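Local coordinates for gene product PA4716 (Pseudomonas aeruginosa, PDB 1U0K), which is of unknown function but belongs to the PhzF family and is probably an isomerase, perhaps an epimerase, at residues R240-L246 with L258-A263; H155-V160 with Y231-L237; M3-Y7 with L282-A286; P73-L79 with L102-V107; E217-T221 with Q248-R254. One frame throughout, in Å; residues are numbered along the deposited sequence.

The N terminus enters at contact 3, where residues 3-7 meet the C-terminal residues 282-286. The loop it closes holds almost the whole chain, so the other four contacts nest inside it. Contact 4 comes next and joins the start of helix 78-90 to the turn between strands 96-101 and 106-114. It closes before the other three open. Contact 2 then ties strand 158-161 to the end of helix 222-234, and closes before contact 1, the hairpin of strands 244-248 and 256-262. Contact 5 crosses both, because it links the loop before that helix to the loop inside the hairpin. Contact 1 touches contacts 2 and 5, and contact 5 touches contact 4.

Contact 1. Residues R240-L246 with L258-A263; sequences RGEPFVL and LDVQVA
A beta hairpin made of strands 244-248 and 256-262 holds this contact, with Phe244 facing Val260 and Leu246 facing Leu258. Both are antiparallel hydrogen-bonded pairs. Phe244 N gives a bond to Val260 O, and Val260 N returns one to Phe244 O at 3.0 Å. Leu246 N and Leu258 O lie 2.9 Å apart, and Leu258 N bonds back to Leu246 O. Between them, Val245 and Asp259 form a non-hydrogen-bonded pair, and Val245 CA sits 3.4 Å from Leu258 O in a CA-H...O contact.

On one face of the hairpin, Val260 CG2 lies over a face of the Phe244 ring. This is a CH-pi contact of 3.5 Å from that methyl to the ring centroid, 15° off the normal. The Phe244 torsion (chi1 64°) sets CG between the backbone N and the carbonyl carbon, which brings the ring over Val260. Leu246 meets Val260 at about a right angle, its CG 3.9 Å from Val260 CG2. Helix 222-234 covers this face: Leu246 touches Val228, and Val260 touches Ala229. On the other face, Asp259 OD2 is bonded to Tyr119 OH.

Beyond the last bridged pair, Gly241 N bonds to Val262 O at 2.8 Å. A water takes the Val262 N-H and donates to Glu242 O, bridging the two backbones. Arg240 extends from CG to NE, and its NH1 makes a weak bond of 3.3 Å to Ala263 O.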
# COMPACT_ATOMS: atom_id res chain seq x y z
N ARG A 240 -23.04 21.47 19.56
CA ARG A 240 -24.08 20.60 19.03
C ARG A 240 -24.85 21.33 17.95
O ARG A 240 -25.13 22.51 18.09
CB ARG A 240 -25.08 20.21 20.12
CG ARG A 240 -24.57 19.22 21.10
CD ARG A 240 -25.53 18.89 22.20
NE ARG A 240 -25.00 17.83 23.05
CZ ARG A 240 -24.94 16.54 22.72
NH1 ARG A 240 -25.38 16.10 21.55
NH2 ARG A 240 -24.43 15.68 23.59
N GLY A 241 -25.21 20.61 16.89
CA GLY A 241 -26.10 21.11 15.87
C GLY A 241 -25.47 22.08 14.88
O GLY A 241 -26.18 22.75 14.13
N GLU A 242 -24.14 22.15 14.88
CA GLU A 242 -23.43 23.04 13.96
C GLU A 242 -22.40 22.25 13.15
O GLU A 242 -21.78 21.32 13.66
CB GLU A 242 -22.75 24.17 14.73
CG GLU A 242 -23.65 24.80 15.79
CD GLU A 242 -23.29 26.23 16.10
OE1 GLU A 242 -22.11 26.48 16.46
OE2 GLU A 242 -24.18 27.11 16.00
N PRO A 243 -22.23 22.62 11.88
CA PRO A 243 -21.22 21.98 11.04
C PRO A 243 -19.82 22.43 11.43
O PRO A 243 -19.57 23.63 11.56
CB PRO A 243 -21.56 22.48 9.62
CG PRO A 243 -22.31 23.76 9.82
CD PRO A 243 -22.99 23.65 11.15
N PHE A 244 -18.92 21.48 11.63
CA PHE A 244 -17.52 21.81 11.76
C PHE A 244 -16.66 20.79 11.04
O PHE A 244 -17.17 19.79 10.54
CB PHE A 244 -17.11 22.01 13.23
CG PHE A 244 -17.22 20.79 14.11
CD1 PHE A 244 -16.08 20.09 14.49
CD2 PHE A 244 -18.44 20.38 14.62
CE1 PHE A 244 -16.16 18.99 15.33
CE2 PHE A 244 -18.54 19.27 15.46
CZ PHE A 244 -17.39 18.58 15.82
N VAL A 245 -15.37 21.07 10.96
CA VAL A 245 -14.47 20.22 10.21
C VAL A 245 -13.34 19.66 11.07
O VAL A 245 -12.83 20.34 11.98
CB VAL A 245 -13.93 20.92 8.90
CG1 VAL A 245 -14.86 22.03 8.43
CG2 VAL A 245 -12.52 21.43 9.06
N LEU A 246 -13.01 18.40 10.82
CA LEU A 246 -11.82 17.77 11.35
C LEU A 246 -10.76 17.73 10.25
O LEU A 246 -11.08 17.70 9.06
CB LEU A 246 -12.12 16.36 11.83
CG LEU A 246 -13.22 16.19 12.86
CD1 LEU A 246 -13.30 14.73 13.27
CD2 LEU A 246 -12.98 17.09 14.08
N LEU A 258 -12.74 16.65 6.83
CA LEU A 258 -13.83 15.74 7.11
C LEU A 258 -14.92 16.56 7.78
O LEU A 258 -14.70 17.15 8.84
CB LEU A 258 -13.36 14.61 8.04
CG LEU A 258 -12.19 13.73 7.59
CD1 LEU A 258 -10.83 14.36 7.88
CD2 LEU A 258 -12.26 12.36 8.25
N ASP A 259 -16.09 16.63 7.15
CA ASP A 259 -17.22 17.37 7.70
C ASP A 259 -17.94 16.51 8.73
O ASP A 259 -18.23 15.35 8.48
CB ASP A 259 -18.20 17.78 6.59
CG ASP A 259 -17.57 18.69 5.57
OD1 ASP A 259 -16.63 19.43 5.93
OD2 ASP A 259 -17.93 18.75 4.37
N VAL A 260 -18.22 17.09 9.89
CA VAL A 260 -18.86 16.35 10.97
C VAL A 260 -19.94 17.20 11.64
O VAL A 260 -19.91 18.42 11.56
CB VAL A 260 -17.84 15.88 12.03
CG1 VAL A 260 -16.89 14.84 11.43
CG2 VAL A 260 -17.04 17.06 12.61
N GLN A 261 -20.89 16.53 12.28
CA GLN A 261 -21.93 17.20 13.06
C GLN A 261 -22.59 16.23 14.02
O GLN A 261 -22.80 15.06 13.69
CB GLN A 261 -22.97 17.84 12.14
CG GLN A 261 -23.77 16.83 11.33
CD GLN A 261 -24.61 17.48 10.26
OE1 GLN A 261 -25.67 18.03 10.55
NE2 GLN A 261 -24.13 17.43 9.01
N VAL A 262 -22.90 16.71 15.22
CA VAL A 262 -23.63 15.93 16.21
C VAL A 262 -24.99 16.59 16.40
O VAL A 262 -25.07 17.78 16.64
CB VAL A 262 -22.87 15.88 17.56
CG1 VAL A 262 -23.61 15.02 18.58
CG2 VAL A 262 -21.44 15.37 17.35
N ALA A 263 -26.06 15.80 16.27
CA ALA A 263 -27.42 16.31 16.40
C ALA A 263 -27.83 16.36 17.87
O ALA A 263 -27.05 16.00 18.76
CB ALA A 263 -28.38 15.43 15.62
O HOH W 1 -22.13 19.59 15.81
O HOH W 2 -18.61 20.97 8.06

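Contact 2. Residues H155-V160 with Y231-L237; sequences HPPRVV and YLVEYGL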
# COMPACT_ATOMS: atom_id res chain seq x y z
N HIS A 155 -7.99 16.80 28.88
CA HIS A 155 -9.26 16.12 28.66
C HIS A 155 -9.02 14.63 28.68
O HIS A 155 -7.97 14.17 28.27
CB HIS A 155 -9.87 16.55 27.33
CG HIS A 155 -9.89 18.02 27.14
ND1 HIS A 155 -10.82 18.84 27.74
CD2 HIS A 155 -9.06 18.84 26.45
CE1 HIS A 155 -10.58 20.10 27.40
NE2 HIS A 155 -9.51 20.12 26.62
N PRO A 156 -10.00 13.88 29.18
CA PRO A 156 -9.77 12.47 29.48
C PRO A 156 -9.63 11.64 28.20
O PRO A 156 -10.49 11.74 27.33
CB PRO A 156 -11.02 12.07 30.26
CG PRO A 156 -12.09 13.04 29.82
CD PRO A 156 -11.38 14.30 29.46
N PRO A 157 -8.55 10.87 28.06
CA PRO A 157 -8.55 9.82 27.05
C PRO A 157 -9.76 8.93 27.29
O PRO A 157 -10.09 8.62 28.44
CB PRO A 157 -7.24 9.07 27.32
CG PRO A 157 -6.36 10.12 27.91
CD PRO A 157 -7.28 10.92 28.80
N ARG A 158 -10.46 8.58 26.22
CA ARG A 158 -11.59 7.69 26.32
C ARG A 158 -11.78 6.88 25.07
O ARG A 158 -11.42 7.31 23.99
CB ARG A 158 -12.87 8.47 26.60
CG ARG A 158 -13.02 8.72 28.07
CD ARG A 158 -14.37 9.00 28.47
NE ARG A 158 -15.19 7.82 28.68
CZ ARG A 158 -16.48 7.92 28.94
NH1 ARG A 158 -17.04 9.12 29.00
NH2 ARG A 158 -17.22 6.85 29.13
N VAL A 159 -12.35 5.70 25.25
CA VAL A 159 -12.71 4.85 24.13
C VAL A 159 -14.07 5.33 23.65
O VAL A 159 -15.02 5.40 24.42
CB VAL A 159 -12.77 3.38 24.54
CG1 VAL A 159 -13.18 2.49 23.36
CG2 VAL A 159 -11.41 2.95 25.10
N VAL A 160 -14.16 5.70 22.37
CA VAL A 160 -15.40 6.18 21.77
C VAL A 160 -15.60 5.44 20.45
O VAL A 160 -14.63 5.19 19.73
CB VAL A 160 -15.37 7.70 21.54
CG1 VAL A 160 -16.73 8.20 21.08
CG2 VAL A 160 -14.96 8.44 22.84
N TYR A 231 -17.01 13.17 20.82
CA TYR A 231 -16.15 13.47 21.96
C TYR A 231 -16.05 14.97 22.18
O TYR A 231 -16.24 15.46 23.29
CB TYR A 231 -14.74 12.90 21.74
CG TYR A 231 -13.76 13.19 22.87
CD1 TYR A 231 -13.56 12.27 23.89
CD2 TYR A 231 -13.04 14.38 22.90
CE1 TYR A 231 -12.67 12.53 24.92
CE2 TYR A 231 -12.15 14.65 23.93
CZ TYR A 231 -11.98 13.73 24.93
OH TYR A 231 -11.09 14.01 25.95
N LEU A 232 -15.72 15.70 21.12
CA LEU A 232 -15.57 17.15 21.19
C LEU A 232 -16.86 17.80 21.69
O LEU A 232 -16.82 18.69 22.52
CB LEU A 232 -15.13 17.73 19.84
CG LEU A 232 -13.73 17.33 19.37
CD1 LEU A 232 -13.51 17.73 17.93
CD2 LEU A 232 -12.65 17.95 20.25
N VAL A 233 -18.00 17.33 21.20
CA VAL A 233 -19.30 17.87 21.61
C VAL A 233 -19.64 17.49 23.06
O VAL A 233 -20.20 18.30 23.81
CB VAL A 233 -20.39 17.43 20.60
CG1 VAL A 233 -21.78 17.68 21.13
CG2 VAL A 233 -20.19 18.16 19.29
N GLU A 234 -19.30 16.27 23.45
CA GLU A 234 -19.58 15.76 24.80
C GLU A 234 -18.82 16.56 25.87
O GLU A 234 -19.36 16.82 26.95
CB GLU A 234 -19.21 14.27 24.88
CG GLU A 234 -19.27 13.64 26.27
CD GLU A 234 -20.65 13.72 26.90
OE1 GLU A 234 -21.62 13.23 26.28
OE2 GLU A 234 -20.75 14.27 28.02
N TYR A 235 -17.60 16.97 25.55
CA TYR A 235 -16.73 17.66 26.51
C TYR A 235 -16.73 19.18 26.28
O TYR A 235 -15.85 19.89 26.77
CB TYR A 235 -15.32 17.05 26.48
CG TYR A 235 -15.32 15.66 27.09
CD1 TYR A 235 -15.39 14.53 26.29
CD2 TYR A 235 -15.31 15.49 28.47
CE1 TYR A 235 -15.42 13.26 26.85
CE2 TYR A 235 -15.34 14.23 29.04
CZ TYR A 235 -15.39 13.11 28.23
OH TYR A 235 -15.42 11.86 28.79
N GLY A 236 -17.73 19.66 25.54
CA GLY A 236 -17.96 21.09 25.38
C GLY A 236 -16.92 21.82 24.56
O GLY A 236 -16.73 23.02 24.71
N LEU A 237 -16.23 21.08 23.69
CA LEU A 237 -15.17 21.62 22.86
C LEU A 237 -15.64 21.93 21.44
O LEU A 237 -14.91 22.54 20.67
CB LEU A 237 -14.00 20.63 22.82
CG LEU A 237 -13.31 20.40 24.16
CD1 LEU A 237 -12.61 19.05 24.20
CD2 LEU A 237 -12.32 21.52 24.46
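Tyr231 OH gives its proton to Pro156 O at 2.7 Å. The donor stands above the carbonyl plane, 46° out of it. The same hydroxyl oxygen is close to His155 CB, at 3.1 Å. With CG anti to the backbone N (chi1 179°), the Tyr231 ring points from the helix toward residues 155-160.

Tyr235 OH accepts a bond from Arg158 NH1 at 3.2 Å. The oxygen lies in the guanidinium plane, and the bond is nearly straight at 172°. The guanidinium and the Tyr235 ring are almost perpendicular. Pro156 CG packs on the same tyrosine, 3.5 Å from Tyr235 CE2. The two tyrosines also pack on each other: Tyr235 CD1 lies over the centre of one face of the Tyr231 ring. At the far end Leu237 CD1 sits over the centre of the His155 imidazole, a CH-pi contact of 3.9 Å from the methyl to the ring centroid.

In the next shell, Arg158 NH2 bonds to Gly130 O. Tyr231 also touches Leu168 and Pro170 on strand 166-170.

Leu237 is brought to the histidine by the helix ending. Leu237 N bonds to Leu232 O, and Gly236 N bonds weakly to Val233 O, with Gly236 at positive phi. This is a Schellman motif, which ends helix 222-234 next to the loop that leads into strand 158-161.

Contact 3. Residues M3-Y7 with L282-A286; sequences MSRRY and LLTSA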
# COMPACT_ATOMS: atom_id res chain seq x y z
N MSE A 3 -20.83 -10.71 -17.83
CA MSE A 3 -19.65 -11.32 -17.23
C MSE A 3 -18.68 -10.27 -16.76
O MSE A 3 -17.72 -10.59 -16.06
CB MSE A 3 -18.92 -12.14 -18.27
CG MSE A 3 -19.73 -13.21 -18.87
SE MSE A 3 -18.52 -14.33 -19.85
CE MSE A 3 -19.48 -15.96 -19.55
N SER A 4 -18.91 -9.03 -17.17
CA SER A 4 -18.00 -7.94 -16.87
C SER A 4 -18.04 -7.67 -15.38
O SER A 4 -19.12 -7.56 -14.79
CB SER A 4 -18.39 -6.69 -17.65
OG SER A 4 -17.56 -5.59 -17.29
N ARG A 5 -16.87 -7.63 -14.77
CA ARG A 5 -16.73 -7.23 -13.37
C ARG A 5 -15.72 -6.11 -13.32
O ARG A 5 -14.78 -6.06 -14.12
CB ARG A 5 -16.24 -8.37 -12.50
CG ARG A 5 -17.14 -9.62 -12.46
CD ARG A 5 -16.39 -10.93 -12.66
NE ARG A 5 -15.54 -10.90 -13.86
CZ ARG A 5 -14.25 -11.25 -13.90
NH1 ARG A 5 -13.61 -11.67 -12.81
NH2 ARG A 5 -13.58 -11.18 -15.06
N ARG A 6 -15.94 -5.18 -12.41
CA ARG A 6 -15.16 -3.96 -12.35
C ARG A 6 -14.83 -3.62 -10.92
O ARG A 6 -15.55 -3.98 -9.99
CB ARG A 6 -15.94 -2.78 -12.90
CG ARG A 6 -16.39 -2.92 -14.34
CD ARG A 6 -17.51 -1.96 -14.74
NE ARG A 6 -18.68 -2.07 -13.87
CZ ARG A 6 -19.78 -1.31 -13.98
NH1 ARG A 6 -19.88 -0.38 -14.93
NH2 ARG A 6 -20.78 -1.48 -13.13
N TYR A 7 -13.73 -2.90 -10.76
CA TYR A 7 -13.53 -2.08 -9.58
C TYR A 7 -13.25 -0.65 -9.99
O TYR A 7 -13.00 -0.36 -11.17
CB TYR A 7 -12.44 -2.66 -8.67
CG TYR A 7 -11.03 -2.55 -9.21
CD1 TYR A 7 -10.31 -1.39 -9.08
CD2 TYR A 7 -10.45 -3.62 -9.88
CE1 TYR A 7 -9.01 -1.29 -9.58
CE2 TYR A 7 -9.15 -3.54 -10.37
CZ TYR A 7 -8.45 -2.37 -10.23
OH TYR A 7 -7.17 -2.24 -10.74
N LEU A 282 -11.93 -6.33 -14.82
CA LEU A 282 -11.18 -7.52 -14.43
C LEU A 282 -11.04 -8.43 -15.63
O LEU A 282 -11.99 -8.64 -16.37
CB LEU A 282 -11.88 -8.28 -13.28
CG LEU A 282 -11.92 -7.58 -11.93
CD1 LEU A 282 -12.38 -8.58 -10.89
CD2 LEU A 282 -10.59 -6.97 -11.56
N LEU A 283 -9.84 -8.97 -15.79
CA LEU A 283 -9.47 -9.78 -16.94
C LEU A 283 -9.31 -11.26 -16.55
O LEU A 283 -9.08 -12.09 -17.41
CB LEU A 283 -8.17 -9.25 -17.55
CG LEU A 283 -8.22 -7.78 -18.00
CD1 LEU A 283 -6.82 -7.33 -18.40
CD2 LEU A 283 -9.21 -7.59 -19.14
N THR A 284 -9.39 -11.57 -15.26
CA THR A 284 -9.23 -12.94 -14.78
C THR A 284 -10.59 -13.62 -14.67
O THR A 284 -11.62 -13.02 -14.94
CB THR A 284 -8.53 -12.98 -13.42
OG1 THR A 284 -9.24 -12.13 -12.50
CG2 THR A 284 -7.13 -12.40 -13.52
N SER A 285 -10.57 -14.89 -14.28
CA SER A 285 -11.80 -15.68 -14.21
C SER A 285 -12.60 -15.30 -12.96
O SER A 285 -12.01 -14.97 -11.92
CB SER A 285 -11.47 -17.17 -14.25
OG SER A 285 -10.55 -17.52 -13.24
N ALA A 286 -13.92 -15.37 -13.06
CA ALA A 286 -14.79 -14.78 -12.03
C ALA A 286 -14.89 -15.65 -10.77
O ALA A 286 -14.57 -15.18 -9.67
CB ALA A 286 -16.17 -14.47 -12.59
O HOH W 3 -14.63 -8.61 -16.52
O HOH W 4 -14.06 -12.15 -9.88
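The two chain ends meet at one backbone bond, from Leu282 N to Arg5 O, of 2.9 Å and nearly straight at 177°. Past it the C-terminal residues curl round the side chain of Arg5.

Arg5 carries most of the contact. Its chain bends at chi2 and chi3, which brings the guanidinium back beside its own segment. Arg5 NE bonds to the backbone O of Met3, which is a selenomethionine here. Arg5 NH2 points at the C-terminal segment and bonds to Thr284 O at 2.7 Å, with that oxygen tilted 26° from the guanidinium plane. Arg5 NH1 adds a weak bond to the same oxygen. One face of the group rests on Leu282 CB, and Ala286 N lies over the opposite face. Ala286 CB packs on the aliphatic part, 3.5 Å from Arg5 CD.

The pairing continues antiparallel strands 6-12 and 267-282, and Tyr7 and Ala280 share backbone bonds farther along. Leu282 also pairs in antiparallel fashion with a strand of the second subunit, so the sheet runs on across the dimer interface. Its CD2 approaches the edge of the Tyr7 ring, 3.8 Å from Tyr7 CD2. Both residues also pack on Ala278 of the second subunit.

Two waters fill in the polar contacts. One accepts from Arg5 N and donates to Leu282 O at 2.6 Å, with a weak bond from Arg5 NH2. The other accepts from Arg5 NH1 at 3.0 Å and donates to Ala286 O.

Contact 4. Residues P73-L79 with L102-V107; sequences PFAGHPL and LASKSV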
# COMPACT_ATOMS: atom_id res chain seq x y z
N PRO A 73 -15.82 -4.69 9.60
CA PRO A 73 -17.25 -4.48 9.32
C PRO A 73 -17.93 -3.32 10.09
O PRO A 73 -19.03 -3.49 10.61
CB PRO A 73 -17.86 -5.84 9.71
CG PRO A 73 -16.99 -6.31 10.83
CD PRO A 73 -15.59 -5.89 10.43
N PHE A 74 -17.32 -2.14 10.10
CA PHE A 74 -17.85 -0.99 10.82
C PHE A 74 -17.94 0.28 9.98
O PHE A 74 -17.16 0.47 9.04
CB PHE A 74 -17.01 -0.75 12.08
CG PHE A 74 -16.59 -2.02 12.76
CD1 PHE A 74 -15.34 -2.57 12.53
CD2 PHE A 74 -17.47 -2.69 13.60
CE1 PHE A 74 -14.97 -3.75 13.15
CE2 PHE A 74 -17.10 -3.86 14.22
CZ PHE A 74 -15.85 -4.40 13.99
N ALA A 75 -18.91 1.14 10.32
CA ALA A 75 -19.15 2.38 9.61
C ALA A 75 -17.84 3.16 9.39
O ALA A 75 -17.10 3.37 10.35
CB ALA A 75 -20.16 3.24 10.37
N GLY A 76 -17.55 3.53 8.14
CA GLY A 76 -16.33 4.27 7.79
C GLY A 76 -16.46 4.99 6.46
O GLY A 76 -17.47 4.82 5.76
N HIS A 77 -15.43 5.76 6.07
CA HIS A 77 -15.41 6.49 4.79
C HIS A 77 -15.43 5.66 3.46
O HIS A 77 -15.73 6.22 2.41
CB HIS A 77 -14.23 7.46 4.74
CG HIS A 77 -12.92 6.77 4.59
ND1 HIS A 77 -12.31 6.11 5.64
CD2 HIS A 77 -12.15 6.54 3.50
CE1 HIS A 77 -11.21 5.53 5.20
NE2 HIS A 77 -11.09 5.77 3.91
N PRO A 78 -15.09 4.37 3.46
CA PRO A 78 -15.42 3.55 2.29
C PRO A 78 -16.90 3.62 1.94
O PRO A 78 -17.25 3.50 0.77
CB PRO A 78 -15.01 2.15 2.72
CG PRO A 78 -13.89 2.39 3.65
CD PRO A 78 -14.35 3.58 4.47
N LEU A 79 -17.77 3.84 2.92
CA LEU A 79 -19.20 3.96 2.65
C LEU A 79 -19.53 5.24 1.87
O LEU A 79 -20.38 5.19 0.99
CB LEU A 79 -20.03 3.88 3.94
CG LEU A 79 -19.92 2.62 4.81
CD1 LEU A 79 -20.87 2.73 6.01
CD2 LEU A 79 -20.22 1.33 4.09
N LEU A 102 -23.75 -3.37 6.83
CA LEU A 102 -22.60 -4.10 7.36
C LEU A 102 -23.16 -5.16 8.30
O LEU A 102 -24.32 -5.09 8.69
CB LEU A 102 -21.66 -3.14 8.08
CG LEU A 102 -20.98 -2.10 7.17
CD1 LEU A 102 -20.46 -0.92 7.98
CD2 LEU A 102 -19.85 -2.74 6.36
N ALA A 103 -22.37 -6.17 8.63
CA ALA A 103 -22.84 -7.26 9.50
C ALA A 103 -23.50 -6.72 10.76
O ALA A 103 -24.62 -7.12 11.12
CB ALA A 103 -21.69 -8.17 9.87
N SER A 104 -22.82 -5.76 11.40
CA SER A 104 -23.20 -5.21 12.70
C SER A 104 -24.36 -4.22 12.66
O SER A 104 -25.15 -4.15 13.60
CB SER A 104 -22.01 -4.50 13.35
OG SER A 104 -21.33 -3.67 12.40
N LYS A 105 -24.44 -3.42 11.59
CA LYS A 105 -25.51 -2.43 11.46
C LYS A 105 -25.78 -1.95 10.03
O LYS A 105 -25.02 -2.23 9.10
CB LYS A 105 -25.22 -1.22 12.36
CG LYS A 105 -23.97 -0.45 12.03
CD LYS A 105 -23.74 0.67 13.04
CE LYS A 105 -23.31 1.97 12.38
NZ LYS A 105 -23.16 3.07 13.37
N SER A 106 -26.88 -1.21 9.91
CA SER A 106 -27.31 -0.55 8.68
C SER A 106 -26.89 0.93 8.74
O SER A 106 -26.95 1.54 9.80
CB SER A 106 -28.83 -0.68 8.58
OG SER A 106 -29.35 0.06 7.50
N VAL A 107 -26.45 1.50 7.62
CA VAL A 107 -26.05 2.90 7.56
C VAL A 107 -26.78 3.62 6.44
O VAL A 107 -26.74 3.20 5.29
CB VAL A 107 -24.53 3.04 7.33
CG1 VAL A 107 -24.12 4.50 7.33
CG2 VAL A 107 -23.74 2.26 8.37
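Leu102 CD1 presses against the backbone of residues 73-79, 3.4 Å from Phe74 C and 3.5 Å from Ala75 N. This is the tight part of the contact, where that one branch meets the Phe74-Ala75 peptide.

Leu79 closes the buried side. Its CD1 lies 3.7 Å from Val107 CG2, the two side chains crossing at a slant, and 4.2 Å from Leu102 CD1. Val107 CG2 also reaches Ala75 CB at 4.2 Å. Lys105 lies along Ala75, its CE 3.9 Å from Ala75 CB, and its NZ is held by Gln124 O and Thr162 O.

The other side is looser and more open to solvent, with Ala103 and Ser104 exposed. Pro73 CB and Ala103 CB are 4.5 Å apart. Ser104 OG is 2.9 Å from Pro73 O, close enough to bond, but its proton has another acceptor within reach. The Phe74 side chain is about 8 Å from that of Glu48, the predicted active-site residue.

Leu102 N bonds to Lys105 O across the turn of the hairpin formed by strands 96-101 and 106-114. The start of helix 78-90 lies against that turn. Leu79 packs on Ile50 of strand 48-54 and Ile65 of strand 60-67, while Met122 of strand 117-129 touches Ala75, Leu79 and Val107.

Contact 5. Residues E217-T221 with Q248-R254; sequences EDVAT and QGRFLER
Gln248 reaches across to residues 218-221 with Thr221 OG1 in the plane of its amide. Its chain is extended beyond CG, with CG anti to the backbone N (chi1 -158°). Gln248 NE2 gives one bond to Thr221 OG1 at 3.0 Å, straight at 174°. The other goes to Asp218 O, also 3.0 Å, with the donor above the carbonyl plane. Gln248 OE1 takes a bond from Thr221 N at 3.1 Å and another from Tyr198 OH. Thr221 OG1 in turn donates to Asp218 OD2 at 2.6 Å. The amide is thus fixed at both ends.

Residues 217-221 lead into helix 222-234, with Thr221 at the N-cap position, though its side chain makes no capping bond. Asp218 lies about 5 Å, side chain to side chain, from Glu48, the predicted active-site residue. The partner loop joins the two strands of the hairpin 244-248 and 256-262.

Leu252 crosses Glu217 at a slant. Leu252 CD1 lies 3.3 Å from Glu217 O and also meets Val219 CG2, at 3.9 Å. The Glu217 carboxylate forms a salt bridge to Arg208. Glu217 OE2 accepts from a water that takes the Phe251 N-H. Val219 CG1 rests against Arg254 CB at 3.8 Å. Arg254 NE bonds to Gly20 O, and its NH2 forms a salt bridge to Glu43 of the second subunit.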
# COMPACT_ATOMS: atom_id res chain seq x y z
N GLU A 217 0.30 5.29 7.77
CA GLU A 217 -0.60 6.26 8.37
C GLU A 217 -1.80 6.43 7.47
O GLU A 217 -1.66 6.51 6.25
CB GLU A 217 0.13 7.60 8.56
CG GLU A 217 -0.64 8.59 9.43
CD GLU A 217 0.06 9.94 9.56
OE1 GLU A 217 1.26 10.02 9.22
OE2 GLU A 217 -0.60 10.91 10.01
N ASP A 218 -2.99 6.49 8.06
CA ASP A 218 -4.22 6.68 7.30
C ASP A 218 -4.39 8.16 7.03
O ASP A 218 -4.18 8.98 7.92
CB ASP A 218 -5.41 6.12 8.09
CG ASP A 218 -6.67 5.92 7.24
OD1 ASP A 218 -6.59 5.79 6.00
OD2 ASP A 218 -7.81 5.86 7.77
N VAL A 219 -4.77 8.50 5.81
CA VAL A 219 -4.94 9.89 5.38
C VAL A 219 -6.13 10.56 6.09
O VAL A 219 -6.01 11.69 6.56
CB VAL A 219 -5.15 9.98 3.85
CG1 VAL A 219 -5.48 11.40 3.41
CG2 VAL A 219 -3.91 9.45 3.10
N ALA A 220 -7.27 9.87 6.15
CA ALA A 220 -8.50 10.46 6.67
C ALA A 220 -9.48 9.36 7.05
O ALA A 220 -10.00 8.67 6.18
CB ALA A 220 -9.12 11.39 5.63
N THR A 221 -9.74 9.22 8.36
CA THR A 221 -10.40 8.05 8.92
C THR A 221 -11.85 8.36 9.29
O THR A 221 -12.12 8.92 10.35
CB THR A 221 -9.61 7.59 10.16
OG1 THR A 221 -8.22 7.45 9.83
CG2 THR A 221 -10.02 6.20 10.62
N GLN A 248 -7.13 15.91 8.84
CA GLN A 248 -6.26 14.74 8.88
C GLN A 248 -5.49 14.64 7.57
O GLN A 248 -5.98 15.05 6.52
CB GLN A 248 -7.08 13.46 9.10
CG GLN A 248 -6.27 12.29 9.67
CD GLN A 248 -7.11 11.04 9.87
OE1 GLN A 248 -8.26 11.12 10.30
NE2 GLN A 248 -6.54 9.87 9.55
N GLY A 249 -4.28 14.10 7.65
CA GLY A 249 -3.52 13.74 6.46
C GLY A 249 -2.38 14.65 6.06
O GLY A 249 -1.65 14.33 5.13
N ARG A 250 -2.18 15.75 6.78
CA ARG A 250 -1.18 16.74 6.35
C ARG A 250 0.26 16.24 6.50
O ARG A 250 1.13 16.67 5.74
CB ARG A 250 -1.40 18.09 7.06
CG ARG A 250 -0.69 18.30 8.39
CD ARG A 250 -0.81 19.73 8.89
NE ARG A 250 -0.71 19.83 10.35
CZ ARG A 250 0.44 19.88 11.03
NH1 ARG A 250 1.62 19.86 10.41
NH2 ARG A 250 0.40 19.96 12.35
N PHE A 251 0.50 15.33 7.44
CA PHE A 251 1.82 14.73 7.61
C PHE A 251 2.16 13.70 6.52
O PHE A 251 3.30 13.24 6.42
CB PHE A 251 1.94 14.08 9.00
CG PHE A 251 1.80 15.05 10.14
CD1 PHE A 251 0.58 15.23 10.77
CD2 PHE A 251 2.89 15.81 10.57
CE1 PHE A 251 0.43 16.13 11.81
CE2 PHE A 251 2.75 16.71 11.61
CZ PHE A 251 1.52 16.87 12.24
N LEU A 252 1.16 13.33 5.72
CA LEU A 252 1.35 12.52 4.52
C LEU A 252 1.29 13.35 3.24
O LEU A 252 1.21 12.81 2.13
CB LEU A 252 0.26 11.45 4.45
CG LEU A 252 0.33 10.37 5.52
CD1 LEU A 252 -1.04 9.74 5.70
CD2 LEU A 252 1.39 9.34 5.15
N GLU A 253 1.32 14.68 3.39
CA GLU A 253 1.17 15.62 2.27
C GLU A 253 -0.15 15.42 1.50
O GLU A 253 -0.24 15.70 0.30
CB GLU A 253 2.39 15.56 1.34
CG GLU A 253 3.43 16.62 1.66
CD GLU A 253 3.99 16.50 3.06
OE1 GLU A 253 4.86 15.62 3.28
OE2 GLU A 253 3.58 17.28 3.94
N ARG A 254 -1.17 14.95 2.22
CA ARG A 254 -2.53 14.82 1.70
C ARG A 254 -3.52 15.41 2.71
O ARG A 254 -4.39 14.70 3.23
CB ARG A 254 -2.85 13.35 1.40
CG ARG A 254 -2.24 12.88 0.08
CD ARG A 254 -2.35 11.40 -0.18
NE ARG A 254 -3.56 11.05 -0.92
CZ ARG A 254 -3.69 11.08 -2.25
NH1 ARG A 254 -2.68 11.41 -3.04
NH2 ARG A 254 -4.85 10.73 -2.81
O HOH W 5 -1.36 13.20 8.81